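Local structure of acyl-CoA synthetase (AMP-forming)/AMP-acid ligase II-like protein (Dyadobacter fermentans, 4GS5) at residues A[16-19]-A[24-27]; A[32-37]-A[57-62]; A[43-46]-A[52-55]; A[96-99]-A[103-106]; A[270-275]-A[313-318]. The protein probably acts as an AMP-forming ligase of the ANL superfamily, activating a carboxylic acid with ATP and joining it to coenzyme A. One frame throughout, in Å; residues are numbered along the deposited sequence.

Interaction 1. Residues A[16-19]-A[24-27]; sequences QKRP and FAQA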
loop_
_atom_site.group_PDB
_atom_site.type_symbol
_atom_site.label_atom_id
_atom_site.label_comp_id
_atom_site.label_asym_id
_atom_site.label_seq_id
_atom_site.Cartn_x
_atom_site.Cartn_y
_atom_site.Cartn_z
ATOM N N GLN A 16 27.374 3.236 -25.430
ATOM C CA GLN A 16 27.641 2.122 -24.540
ATOM C C GLN A 16 27.436 0.784 -25.216
ATOM O O GLN A 16 26.483 0.614 -25.978
ATOM C CB GLN A 16 26.685 2.211 -23.358
ATOM C CG GLN A 16 27.244 1.712 -22.062
ATOM C CD GLN A 16 26.468 2.266 -20.882
ATOM O OE1 GLN A 16 25.341 2.761 -21.037
ATOM N NE2 GLN A 16 27.072 2.204 -19.703
ATOM N N LYS A 17 28.315 -0.168 -24.908
ATOM C CA LYS A 17 28.154 -1.542 -25.377
ATOM C C LYS A 17 27.117 -2.265 -24.516
ATOM O O LYS A 17 26.833 -1.849 -23.392
ATOM C CB LYS A 17 29.489 -2.291 -25.333
ATOM N N ARG A 18 26.545 -3.341 -25.047
ATOM C CA ARG A 18 25.594 -4.130 -24.280
ATOM C C ARG A 18 26.330 -4.945 -23.221
ATOM O O ARG A 18 27.244 -5.705 -23.536
ATOM C CB ARG A 18 24.780 -5.030 -25.206
ATOM C CG ARG A 18 23.620 -5.773 -24.553
ATOM C CD ARG A 18 22.755 -6.390 -25.635
ATOM N NE ARG A 18 21.638 -7.188 -25.135
ATOM C CZ ARG A 18 21.754 -8.419 -24.640
ATOM N NH1 ARG A 18 22.948 -8.989 -24.550
ATOM N NH2 ARG A 18 20.679 -9.076 -24.223
ATOM N N PRO A 19 25.947 -4.776 -21.949
ATOM C CA PRO A 19 26.598 -5.500 -20.853
ATOM C C PRO A 19 26.720 -6.990 -21.146
ATOM O O PRO A 19 25.887 -7.542 -21.874
ATOM C CB PRO A 19 25.640 -5.280 -19.685
ATOM C CG PRO A 19 25.058 -3.941 -19.963
ATOM C CD PRO A 19 24.907 -3.853 -21.455
ATOM N N PHE A 24 22.112 -6.900 -16.164
ATOM C CA PHE A 24 22.261 -5.539 -16.663
ATOM C C PHE A 24 21.824 -5.379 -18.116
ATOM O O PHE A 24 21.427 -4.290 -18.543
ATOM C CB PHE A 24 23.707 -5.078 -16.509
ATOM C CG PHE A 24 24.119 -4.854 -15.091
ATOM C CD1 PHE A 24 23.210 -4.373 -14.160
ATOM C CD2 PHE A 24 25.417 -5.116 -14.684
ATOM C CE1 PHE A 24 23.587 -4.163 -12.847
ATOM C CE2 PHE A 24 25.802 -4.911 -13.374
ATOM C CZ PHE A 24 24.884 -4.431 -12.451
ATOM N N ALA A 25 21.897 -6.467 -18.872
ATOM C CA ALA A 25 21.509 -6.442 -20.272
ATOM C C ALA A 25 19.993 -6.310 -20.405
ATOM O O ALA A 25 19.495 -5.798 -21.412
ATOM C CB ALA A 25 22.018 -7.690 -20.997
ATOM N N GLN A 26 19.264 -6.770 -19.388
ATOM C CA GLN A 26 17.826 -6.540 -19.328
ATOM C C GLN A 26 17.570 -5.038 -19.375
ATOM O O GLN A 26 16.704 -4.562 -20.107
ATOM C CB GLN A 26 17.233 -7.086 -18.030
ATOM C CG GLN A 26 17.364 -8.576 -17.816
ATOM C CD GLN A 26 16.639 -9.011 -16.558
ATOM O OE1 GLN A 26 17.182 -8.929 -15.456
ATOM N NE2 GLN A 26 15.390 -9.442 -16.714
ATOM N N ALA A 27 18.329 -4.299 -18.578
ATOM C CA ALA A 27 18.173 -2.853 -18.503
ATOM C C ALA A 27 18.510 -2.214 -19.855
ATOM O O ALA A 27 17.743 -1.420 -20.416
ATOM C CB ALA A 27 19.070 -2.298 -17.407
#
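Pro19 and Ala25 bring the two backbones nearest, CA to CA 5.2 Å, where the irregular chain of 16-19 passes beside the start of helix 22-36. Pro19 is extended (phi/psi -49°/151°) and Ala25 helical; no backbone bond joins the segments, and side chains make the contact. Arg18 reaches across because its CG lies anti to the backbone N (chi1 -172°) and the chain stays straight as far as NE. Its guanidinium lies over the methyl of Ala25, with CB 3.6 Å above the plane, over the centre, and 3.7 Å from Arg18 CZ. A salt bridge from NE to Asp29 fixes the turn of that group. Pro19 CB stands 3.7 Å from Phe24 CB; the two side chains cross at about a right angle, and the phenyl ring leads away. Pro19 also packs on Trp6 of strand 5-8 and on Tyr28, and the Gln16 amide is hydrogen-bonded to Thr7 O and Thr8 OG1, so the loop connects that strand with helix 22-36.

Interaction 2. Residues A[32-37]-A[57-62]; sequences EKWLGG and VTRAQL. With EDO (1,2-ethanediol), chain U.
Trp34 O is gripped by three donors: Gly37 N (3.1 Å) and both terminal nitrogens of Arg59. This carbonyl belongs to the last turn of helix 22-36, which ends in a Schellman motif with Gly37 at positive phi. Arg59 NH1 donates to Trp34 O at 2.9 Å in the carbonyl plane, on a lone pair, while Arg59 NH2, 3.0 Å from Trp34 O, sits 42° out of that plane. The reach comes from an extended chain, CG anti to the backbone N (chi1 -174°). Arg59 NH1 is also hydrogen-bonded to Ala38 O. Flat on the indole, the guanidinium makes a cation-pi stack, Arg59 CZ 4.1 Å from the centroid of the Trp34 five-membered ring and the planes 23° apart. A leucine here would probably leave Trp34 O with fewer donors and strip the charge from the indole face. Helix 59-72 starts with a capping box, Gln61 N donating to Thr58 OG1 and Thr58 N to Gln61 OE1. At the indole rim, Leu62 CD1 touches Trp34 CZ3 at 3.6 Å.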
loop_
_atom_site.group_PDB
_atom_site.type_symbol
_atom_site.label_atom_id
_atom_site.label_comp_id
_atom_site.label_asym_id
_atom_site.label_seq_id
_atom_site.Cartn_x
_atom_site.Cartn_y
_atom_site.Cartn_z
ATOM N N GLU A 32 17.212 0.575 -24.834
ATOM C CA GLU A 32 17.329 0.640 -26.279
ATOM C C GLU A 32 15.932 0.703 -26.885
ATOM O O GLU A 32 15.671 1.514 -27.769
ATOM C CB GLU A 32 18.110 -0.561 -26.804
ATOM C CG GLU A 32 19.612 -0.457 -26.554
ATOM C CD GLU A 32 20.325 0.451 -27.559
ATOM O OE1 GLU A 32 20.600 -0.016 -28.692
ATOM O OE2 GLU A 32 20.613 1.625 -27.215
ATOM N N LYS A 33 15.019 -0.129 -26.386
ATOM C CA LYS A 33 13.656 -0.131 -26.913
ATOM C C LYS A 33 12.922 1.189 -26.629
ATOM O O LYS A 33 12.234 1.728 -27.507
ATOM C CB LYS A 33 12.847 -1.331 -26.397
ATOM C CG LYS A 33 11.492 -1.459 -27.088
ATOM C CD LYS A 33 10.643 -2.617 -26.572
ATOM C CE LYS A 33 9.286 -2.613 -27.285
ATOM N NZ LYS A 33 8.314 -3.611 -26.754
ATOM N N TRP A 34 13.067 1.712 -25.413
ATOM C CA TRP A 34 12.449 2.991 -25.082
ATOM C C TRP A 34 12.897 4.087 -26.053
ATOM O O TRP A 34 12.069 4.769 -26.666
ATOM C CB TRP A 34 12.766 3.409 -23.645
ATOM C CG TRP A 34 12.116 4.710 -23.269
ATOM C CD1 TRP A 34 12.660 5.955 -23.358
ATOM C CD2 TRP A 34 10.793 4.884 -22.759
ATOM N NE1 TRP A 34 11.758 6.897 -22.935
ATOM C CE2 TRP A 34 10.604 6.267 -22.561
ATOM C CE3 TRP A 34 9.749 4.006 -22.450
ATOM C CZ2 TRP A 34 9.410 6.792 -22.060
ATOM C CZ3 TRP A 34 8.565 4.529 -21.955
ATOM C CH2 TRP A 34 8.407 5.908 -21.758
ATOM N N LEU A 35 14.212 4.248 -26.185
ATOM C CA LEU A 35 14.794 5.263 -27.061
ATOM C C LEU A 35 14.369 5.093 -28.521
ATOM O O LEU A 35 14.225 6.077 -29.252
ATOM C CB LEU A 35 16.324 5.258 -26.945
ATOM C CG LEU A 35 16.861 5.506 -25.526
ATOM C CD1 LEU A 35 18.377 5.385 -25.484
ATOM C CD2 LEU A 35 16.414 6.869 -24.997
ATOM N N GLY A 36 14.163 3.847 -28.939
ATOM C CA GLY A 36 13.771 3.545 -30.304
ATOM C C GLY A 36 12.394 4.063 -30.689
ATOM O O GLY A 36 12.096 4.214 -31.872
ATOM N N GLY A 37 11.539 4.310 -29.698
ATOM C CA GLY A 37 10.248 4.933 -29.952
ATOM C C GLY A 37 9.023 4.049 -29.770
ATOM O O GLY A 37 7.896 4.495 -30.015
ATOM N N VAL A 57 2.070 -2.170 -21.079
ATOM C CA VAL A 57 1.833 -0.779 -20.711
ATOM C C VAL A 57 2.249 0.103 -21.864
ATOM O O VAL A 57 3.189 -0.226 -22.592
ATOM C CB VAL A 57 2.630 -0.385 -19.469
ATOM C CG1 VAL A 57 2.152 -1.191 -18.270
ATOM C CG2 VAL A 57 4.116 -0.606 -19.724
ATOM N N THR A 58 1.543 1.212 -22.055
ATOM C CA THR A 58 1.834 2.059 -23.204
ATOM C C THR A 58 3.004 2.973 -22.875
ATOM O O THR A 58 3.338 3.179 -21.696
ATOM C CB THR A 58 0.617 2.905 -23.637
ATOM O OG1 THR A 58 0.355 3.933 -22.672
ATOM C CG2 THR A 58 -0.618 2.030 -23.792
ATOM N N ARG A 59 3.630 3.504 -23.918
ATOM C CA ARG A 59 4.670 4.512 -23.749
ATOM C C ARG A 59 4.117 5.733 -23.005
ATOM O O ARG A 59 4.754 6.274 -22.088
ATOM C CB ARG A 59 5.219 4.944 -25.115
ATOM C CG ARG A 59 6.399 5.867 -24.996
ATOM C CD ARG A 59 6.776 6.533 -26.310
ATOM N NE ARG A 59 8.086 7.162 -26.169
ATOM C CZ ARG A 59 9.239 6.512 -26.301
ATOM N NH1 ARG A 59 9.247 5.219 -26.620
ATOM N NH2 ARG A 59 10.386 7.156 -26.133
ATOM N N ALA A 60 2.918 6.154 -23.394
ATOM C CA ALA A 60 2.297 7.335 -22.813
ATOM C C ALA A 60 2.117 7.196 -21.298
ATOM O O ALA A 60 2.312 8.167 -20.536
ATOM C CB ALA A 60 0.957 7.621 -23.503
ATOM N N GLN A 61 1.741 5.989 -20.877
ATOM C CA GLN A 61 1.559 5.654 -19.461
ATOM C C GLN A 61 2.846 5.845 -18.680
ATOM O O GLN A 61 2.870 6.488 -17.635
ATOM C CB GLN A 61 1.159 4.181 -19.322
ATOM C CG GLN A 61 -0.301 3.902 -19.508
ATOM C CD GLN A 61 -0.653 2.461 -19.206
ATOM O OE1 GLN A 61 -0.463 1.583 -20.036
ATOM N NE2 GLN A 61 -1.171 2.214 -18.010
ATOM N N LEU A 62 3.904 5.213 -19.171
ATOM C CA LEU A 62 5.207 5.275 -18.531
ATOM C C LEU A 62 5.727 6.710 -18.464
ATOM O O LEU A 62 6.268 7.133 -17.441
ATOM C CB LEU A 62 6.201 4.375 -19.280
ATOM C CG LEU A 62 5.826 2.883 -19.257
ATOM C CD1 LEU A 62 6.703 2.052 -20.181
ATOM C CD2 LEU A 62 5.864 2.330 -17.834
HETATM C C1 EDO U . 9.496 -4.337 -23.502
HETATM O O1 EDO U . 8.495 -5.021 -24.281
HETATM C C2 EDO U . 10.604 -5.313 -23.133
HETATM O O2 EDO U . 11.843 -4.633 -22.988
#

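Interaction 3. Residues A[43-46]-A[52-55]; sequences LHTS and PKPI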
loop_
_atom_site.group_PDB
_atom_site.type_symbol
_atom_site.label_atom_id
_atom_site.label_comp_id
_atom_site.label_asym_id
_atom_site.label_seq_id
_atom_site.Cartn_x
_atom_site.Cartn_y
_atom_site.Cartn_z
ATOM N N LEU A 43 6.109 -5.691 -19.859
ATOM C CA LEU A 43 6.956 -5.854 -18.686
ATOM C C LEU A 43 6.406 -6.989 -17.794
ATOM O O LEU A 43 5.474 -7.698 -18.183
ATOM C CB LEU A 43 7.055 -4.544 -17.911
ATOM C CG LEU A 43 7.209 -3.294 -18.784
ATOM C CD1 LEU A 43 7.577 -2.079 -17.937
ATOM C CD2 LEU A 43 8.233 -3.513 -19.899
ATOM N N HIS A 44 6.984 -7.171 -16.611
ATOM C CA HIS A 44 6.596 -8.287 -15.739
ATOM C C HIS A 44 6.240 -7.844 -14.330
ATOM O O HIS A 44 6.785 -6.870 -13.817
ATOM C CB HIS A 44 7.721 -9.321 -15.639
ATOM C CG HIS A 44 7.946 -10.102 -16.894
ATOM N ND1 HIS A 44 8.961 -9.809 -17.780
ATOM C CD2 HIS A 44 7.295 -11.171 -17.408
ATOM C CE1 HIS A 44 8.923 -10.663 -18.785
ATOM N NE2 HIS A 44 7.920 -11.501 -18.584
ATOM N N THR A 45 5.331 -8.578 -13.698
ATOM C CA THR A 45 4.985 -8.348 -12.298
ATOM C C THR A 45 4.723 -9.720 -11.654
ATOM O O THR A 45 4.751 -10.736 -12.340
ATOM C CB THR A 45 3.753 -7.402 -12.154
ATOM O OG1 THR A 45 3.554 -7.054 -10.778
ATOM C CG2 THR A 45 2.493 -8.052 -12.691
ATOM N N SER A 46 4.501 -9.759 -10.345
ATOM C CA SER A 46 4.164 -11.020 -9.679
ATOM C C SER A 46 2.653 -11.267 -9.745
ATOM O O SER A 46 1.878 -10.358 -9.485
ATOM C CB SER A 46 4.614 -10.991 -8.216
ATOM O OG SER A 46 6.021 -11.127 -8.103
ATOM N N PRO A 52 5.994 -14.858 -12.029
ATOM C CA PRO A 52 5.994 -13.715 -12.949
ATOM C C PRO A 52 4.815 -13.757 -13.904
ATOM O O PRO A 52 4.369 -14.834 -14.314
ATOM C CB PRO A 52 7.278 -13.916 -13.769
ATOM C CG PRO A 52 8.116 -14.818 -12.966
ATOM C CD PRO A 52 7.166 -15.718 -12.228
ATOM N N LYS A 53 4.319 -12.588 -14.269
ATOM C CA LYS A 53 3.319 -12.522 -15.314
ATOM C C LYS A 53 3.500 -11.257 -16.130
ATOM O O LYS A 53 3.820 -10.199 -15.582
ATOM C CB LYS A 53 1.907 -12.613 -14.730
ATOM C CG LYS A 53 1.330 -11.334 -14.184
ATOM C CD LYS A 53 -0.028 -11.640 -13.586
ATOM C CE LYS A 53 -0.850 -10.404 -13.313
ATOM N NZ LYS A 53 -2.251 -10.641 -13.781
ATOM N N PRO A 54 3.316 -11.372 -17.447
ATOM C CA PRO A 54 3.484 -10.215 -18.330
ATOM C C PRO A 54 2.325 -9.235 -18.206
ATOM O O PRO A 54 1.185 -9.646 -18.006
ATOM C CB PRO A 54 3.532 -10.834 -19.732
ATOM C CG PRO A 54 2.903 -12.173 -19.600
ATOM C CD PRO A 54 3.136 -12.632 -18.188
ATOM N N ILE A 55 2.626 -7.947 -18.293
ATOM C CA ILE A 55 1.587 -6.932 -18.417
ATOM C C ILE A 55 2.035 -5.944 -19.479
ATOM O O ILE A 55 3.219 -5.622 -19.581
ATOM C CB ILE A 55 1.334 -6.183 -17.102
ATOM C CG1 ILE A 55 2.629 -5.563 -16.599
ATOM C CG2 ILE A 55 0.724 -7.110 -16.028
ATOM C CD1 ILE A 55 2.448 -4.740 -15.341
#
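Leu43 with Ile55 and Thr45 with Lys53 form the tight part of the contact: two antiparallel hydrogen-bonded pairs, each closed by two backbone bonds. The shortest is Lys53 N to Thr45 O at 2.7 Å; Ile55 N reaches Leu43 O at 2.9 Å. On the face these four residues share, Thr45 CG2 touches both neighbours, 3.8 Å from Lys53 CG and 3.9 Å from Ile55 CG2, because OG1 is anti to the backbone N (chi1 -172°) and turns the methyl to them. These strands make a beta hairpin, their N-to-C directions 136° apart. The turn and the strand ends beside it match the family's A3 motif, the phosphate-binding P-loop in related ANL enzymes. The other face is looser: His44 and Pro54 form a non-hydrogen-bonded pair whose side chains come no nearer than 4.4 Å, CD2 to CB, yet His44 CA makes a backbone CA-H...O contact with Lys53 O at 3.4 Å. Lys53, though beside Thr45, is exposed, as are Pro52 and Pro54; Leu43 is buried against Ile90 and Leu93.

Interaction 4. Residues A[96-99]-A[103-106]; sequences LVRG and DWEL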
loop_
_atom_site.group_PDB
_atom_site.type_symbol
_atom_site.label_atom_id
_atom_site.label_comp_id
_atom_site.label_asym_id
_atom_site.label_seq_id
_atom_site.Cartn_x
_atom_site.Cartn_y
_atom_site.Cartn_z
ATOM N N LEU A 96 14.387 3.298 -14.713
ATOM C CA LEU A 96 15.039 3.551 -16.006
ATOM C C LEU A 96 14.276 4.581 -16.826
ATOM O O LEU A 96 14.871 5.472 -17.432
ATOM C CB LEU A 96 15.160 2.258 -16.816
ATOM C CG LEU A 96 15.859 1.091 -16.113
ATOM C CD1 LEU A 96 15.954 -0.093 -17.062
ATOM C CD2 LEU A 96 17.237 1.518 -15.636
ATOM N N VAL A 97 12.953 4.439 -16.852
ATOM C CA VAL A 97 12.079 5.375 -17.549
ATOM C C VAL A 97 12.234 6.783 -17.002
ATOM O O VAL A 97 12.424 7.735 -17.770
ATOM C CB VAL A 97 10.594 4.950 -17.445
ATOM C CG1 VAL A 97 9.682 6.057 -17.979
ATOM C CG2 VAL A 97 10.368 3.642 -18.207
ATOM N N ARG A 98 12.154 6.922 -15.676
ATOM C CA ARG A 98 12.384 8.223 -15.035
ATOM C C ARG A 98 13.753 8.759 -15.433
ATOM O O ARG A 98 13.891 9.911 -15.840
ATOM C CB ARG A 98 12.293 8.106 -13.510
ATOM C CG ARG A 98 10.891 7.823 -12.994
ATOM C CD ARG A 98 10.931 7.272 -11.566
ATOM N NE ARG A 98 9.611 6.842 -11.115
ATOM C CZ ARG A 98 9.402 5.936 -10.166
ATOM N NH1 ARG A 98 10.427 5.356 -9.557
ATOM N NH2 ARG A 98 8.170 5.609 -9.825
ATOM N N GLY A 99 14.764 7.907 -15.327
ATOM C CA GLY A 99 16.113 8.269 -15.725
ATOM C C GLY A 99 16.224 8.819 -17.136
ATOM O O GLY A 99 16.941 9.793 -17.372
ATOM N N ASP A 103 16.484 12.838 -17.521
ATOM C CA ASP A 103 17.932 13.033 -17.683
ATOM C C ASP A 103 18.684 12.795 -16.372
ATOM O O ASP A 103 19.414 13.668 -15.887
ATOM C CB ASP A 103 18.260 14.441 -18.202
ATOM C CG ASP A 103 17.689 14.715 -19.579
ATOM O OD1 ASP A 103 17.461 13.759 -20.351
ATOM O OD2 ASP A 103 17.486 15.910 -19.890
ATOM N N TRP A 104 18.500 11.624 -15.782
ATOM C CA TRP A 104 19.247 11.309 -14.576
ATOM C C TRP A 104 20.501 10.546 -14.948
ATOM O O TRP A 104 20.564 9.936 -16.008
ATOM C CB TRP A 104 18.429 10.424 -13.648
ATOM C CG TRP A 104 17.200 11.041 -13.057
ATOM C CD1 TRP A 104 16.787 12.344 -13.145
ATOM C CD2 TRP A 104 16.207 10.351 -12.292
ATOM N NE1 TRP A 104 15.594 12.503 -12.461
ATOM C CE2 TRP A 104 15.219 11.293 -11.933
ATOM C CE3 TRP A 104 16.065 9.025 -11.868
ATOM C CZ2 TRP A 104 14.099 10.951 -11.167
ATOM C CZ3 TRP A 104 14.943 8.680 -11.098
ATOM C CH2 TRP A 104 13.976 9.644 -10.768
ATOM N N GLU A 105 21.490 10.564 -14.063
ATOM C CA GLU A 105 22.561 9.584 -14.116
ATOM C C GLU A 105 22.077 8.350 -13.354
ATOM O O GLU A 105 21.744 8.443 -12.174
ATOM C CB GLU A 105 23.810 10.140 -13.445
ATOM C CG GLU A 105 24.991 9.185 -13.448
ATOM C CD GLU A 105 26.143 9.681 -12.592
ATOM O OE1 GLU A 105 27.164 8.964 -12.503
ATOM O OE2 GLU A 105 26.035 10.783 -12.012
ATOM N N LEU A 106 22.028 7.199 -14.019
ATOM C CA LEU A 106 21.553 5.980 -13.370
ATOM C C LEU A 106 22.711 5.086 -12.950
ATOM O O LEU A 106 23.575 4.738 -13.769
ATOM C CB LEU A 106 20.598 5.198 -14.283
ATOM C CG LEU A 106 19.353 5.936 -14.767
ATOM C CD1 LEU A 106 18.639 5.150 -15.843
ATOM C CD2 LEU A 106 18.424 6.194 -13.592
HETATM O O HOH W 1 19.683 10.280 -18.623
#
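Gly99 O receives Trp104 N at 2.9 Å, the donor in the carbonyl plane and on a lone pair, which closes the turn at the end of helix 90-102. A water donates to the same Gly99 O and to Trp104 O, at 2.8 Å from the latter. Trp104 CG is anti to the carbonyl carbon (chi1 -66°), which lays the indole alongside Arg98, whose CB packs over the face of the six-membered ring, 3.9 Å from its centroid. Gly99 CA meets Leu106 CD2 at 3.8 Å; a CB on Gly99 would fall 2.5 Å from Leu106 CD1. Farther up the helix, the side chains of Leu96 and Leu106 cross at about a right angle, CD2 of Leu96 3.9 Å from CD1 of Leu106. The contact belongs to a beta-alpha-beta unit in which helix 90-102 links the parallel strands 80-83 and 105-109, and Asp103, with positive phi, makes the exit from the helix. A second shell fixes the indole: its NE1 is hydrogen-bonded to Leu75 O, and Phe126 meets the ring at about 65°.

Interaction 5. Residues A[270-275]-A[313-318]; sequences AAVFHH and TAEIRS
Helices 262-276 and 306-319 pack together in the small C-terminal domain expected of an ANL enzyme, and Val272 with Glu315 and Ile316 carries their contact. The short axes run 138° apart and come within 9.8 Å; Val272 and Ile316 have the nearest CA atoms, 6.5 Å apart. Val272 CG1 meets Ile316 CG1 at 4.0 Å, while its approach to Glu315 CG is modelled too close to be trusted. Glu315 bends at chi2 (78°), which brings its carboxylate toward His275. There OE2 of Glu315 stands 3.6 Å from His275 ND1, not a hydrogen bond; the side chains cross at about a right angle with their planes 20° apart, and ND1 is buried without a partner in the model. With both methyls of Val272 gone, an alanine here would probably open a gap against Ile316 CG1. Around the pair, Val272 also touches Leu312 and Arg319, Phe273 stacks on Phe282 and reaches Ile300, and Ile316 packs on Leu298, so the helices rest on strands 282-289 and 295-301.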
loop_
_atom_site.group_PDB
_atom_site.type_symbol
_atom_site.label_atom_id
_atom_site.label_comp_id
_atom_site.label_asym_id
_atom_site.label_seq_id
_atom_site.Cartn_x
_atom_site.Cartn_y
_atom_site.Cartn_z
ATOM N N ALA A 270 -14.457 -11.353 21.773
ATOM C CA ALA A 270 -13.903 -12.700 21.889
ATOM C C ALA A 270 -13.230 -12.912 23.241
ATOM O O ALA A 270 -13.391 -13.963 23.857
ATOM C CB ALA A 270 -12.921 -12.982 20.756
ATOM N N ALA A 271 -12.466 -11.922 23.699
ATOM C CA ALA A 271 -11.819 -12.019 25.009
ATOM C C ALA A 271 -12.863 -12.179 26.121
ATOM O O ALA A 271 -12.615 -12.845 27.125
ATOM C CB ALA A 271 -10.927 -10.810 25.275
ATOM N N VAL A 272 -14.034 -11.575 25.931
ATOM C CA VAL A 272 -15.119 -11.726 26.891
ATOM C C VAL A 272 -15.681 -13.149 26.863
ATOM O O VAL A 272 -15.824 -13.777 27.907
ATOM C CB VAL A 272 -16.247 -10.717 26.644
ATOM C CG1 VAL A 272 -17.488 -11.090 27.456
ATOM C CG2 VAL A 272 -15.770 -9.308 26.973
ATOM N N PHE A 273 -15.998 -13.655 25.673
ATOM C CA PHE A 273 -16.458 -15.041 25.535
ATOM C C PHE A 273 -15.482 -16.029 26.175
ATOM O O PHE A 273 -15.877 -16.868 26.983
ATOM C CB PHE A 273 -16.651 -15.407 24.064
ATOM C CG PHE A 273 -17.993 -15.025 23.512
ATOM C CD1 PHE A 273 -18.376 -13.699 23.438
ATOM C CD2 PHE A 273 -18.858 -15.995 23.040
ATOM C CE1 PHE A 273 -19.611 -13.353 22.920
ATOM C CE2 PHE A 273 -20.091 -15.658 22.526
ATOM C CZ PHE A 273 -20.469 -14.336 22.463
ATOM N N HIS A 274 -14.209 -15.933 25.801
ATOM C CA HIS A 274 -13.188 -16.832 26.346
ATOM C C HIS A 274 -13.200 -16.778 27.869
ATOM O O HIS A 274 -13.184 -17.812 28.542
ATOM C CB HIS A 274 -11.797 -16.463 25.813
ATOM C CG HIS A 274 -10.668 -17.050 26.605
ATOM N ND1 HIS A 274 -10.096 -16.402 27.681
ATOM C CD2 HIS A 274 -10.003 -18.221 26.475
ATOM C CE1 HIS A 274 -9.129 -17.152 28.181
ATOM N NE2 HIS A 274 -9.051 -18.260 27.468
ATOM N N HIS A 275 -13.243 -15.559 28.401
ATOM C CA HIS A 275 -13.228 -15.337 29.843
ATOM C C HIS A 275 -14.435 -15.955 30.546
ATOM O O HIS A 275 -14.349 -16.328 31.718
ATOM C CB HIS A 275 -13.154 -13.839 30.153
ATOM C CG HIS A 275 -13.178 -13.524 31.617
ATOM N ND1 HIS A 275 -14.269 -12.959 32.240
ATOM C CD2 HIS A 275 -12.243 -13.701 32.582
ATOM C CE1 HIS A 275 -14.007 -12.800 33.525
ATOM N NE2 HIS A 275 -12.784 -13.242 33.758
ATOM N N THR A 313 -23.682 -9.772 28.582
ATOM C CA THR A 313 -24.055 -8.393 28.315
ATOM C C THR A 313 -23.297 -7.424 29.221
ATOM O O THR A 313 -22.729 -6.432 28.748
ATOM C CB THR A 313 -25.570 -8.196 28.486
ATOM O OG1 THR A 313 -26.260 -8.920 27.457
ATOM C CG2 THR A 313 -25.942 -6.718 28.408
ATOM N N ALA A 314 -23.281 -7.721 30.519
ATOM C CA ALA A 314 -22.629 -6.851 31.495
ATOM C C ALA A 314 -21.112 -6.781 31.307
ATOM O O ALA A 314 -20.520 -5.699 31.357
ATOM C CB ALA A 314 -22.981 -7.281 32.928
ATOM N N GLU A 315 -20.482 -7.931 31.099
ATOM C CA GLU A 315 -19.032 -7.977 30.906
ATOM C C GLU A 315 -18.605 -7.185 29.668
ATOM O O GLU A 315 -17.589 -6.485 29.692
ATOM C CB GLU A 315 -18.533 -9.426 30.826
ATOM C CG GLU A 315 -17.127 -9.590 30.255
ATOM C CD GLU A 315 -16.021 -9.270 31.248
ATOM O OE1 GLU A 315 -16.324 -8.702 32.323
ATOM O OE2 GLU A 315 -14.846 -9.596 30.950
ATOM N N ILE A 316 -19.391 -7.288 28.597
ATOM C CA ILE A 316 -19.106 -6.559 27.363
ATOM C C ILE A 316 -19.182 -5.060 27.617
ATOM O O ILE A 316 -18.278 -4.307 27.245
ATOM C CB ILE A 316 -20.082 -6.949 26.226
ATOM C CG1 ILE A 316 -19.749 -8.349 25.706
ATOM C CG2 ILE A 316 -19.977 -5.967 25.073
ATOM C CD1 ILE A 316 -20.588 -8.788 24.516
ATOM N N ARG A 317 -20.253 -4.643 28.283
ATOM C CA ARG A 317 -20.486 -3.238 28.564
ATOM C C ARG A 317 -19.390 -2.619 29.446
ATOM O O ARG A 317 -19.190 -1.404 29.430
ATOM C CB ARG A 317 -21.870 -3.063 29.197
ATOM C CG ARG A 317 -22.316 -1.622 29.373
ATOM C CD ARG A 317 -23.826 -1.556 29.568
ATOM N NE ARG A 317 -24.247 -0.302 30.184
ATOM C CZ ARG A 317 -25.511 0.009 30.453
ATOM N NH1 ARG A 317 -26.483 -0.845 30.151
ATOM N NH2 ARG A 317 -25.806 1.173 31.026
ATOM N N SER A 318 -18.680 -3.454 30.204
ATOM C CA SER A 318 -17.618 -2.978 31.090
ATOM C C SER A 318 -16.272 -2.851 30.384
ATOM O O SER A 318 -15.329 -2.255 30.919
ATOM C CB SER A 318 -17.464 -3.915 32.290
ATOM O OG SER A 318 -18.600 -3.856 33.136
#

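How the interactions relate
From the N terminus, interaction 1 closes a short loop onto the start of helix 22-36, and interaction 2 begins farther along that helix, closing a larger loop to helix 59-72. Interaction 3, the hairpin of strands 40-46 and 52-58, lies wholly within that larger loop and meets it where Val57 CG2 packs on Leu43 CD1. Interaction 4 follows in series, closing its own short turn from helix 90-102 into strand 105-109, and joins interactions 1 and 2: Leu96 touches Ala27, and Val97 touches Trp34 and Leu62. Interaction 5 closes a separate loop near the C terminus, on the opposite side of the chain's centre, its centre about 48 Å from that of interaction 3 and farther from the rest.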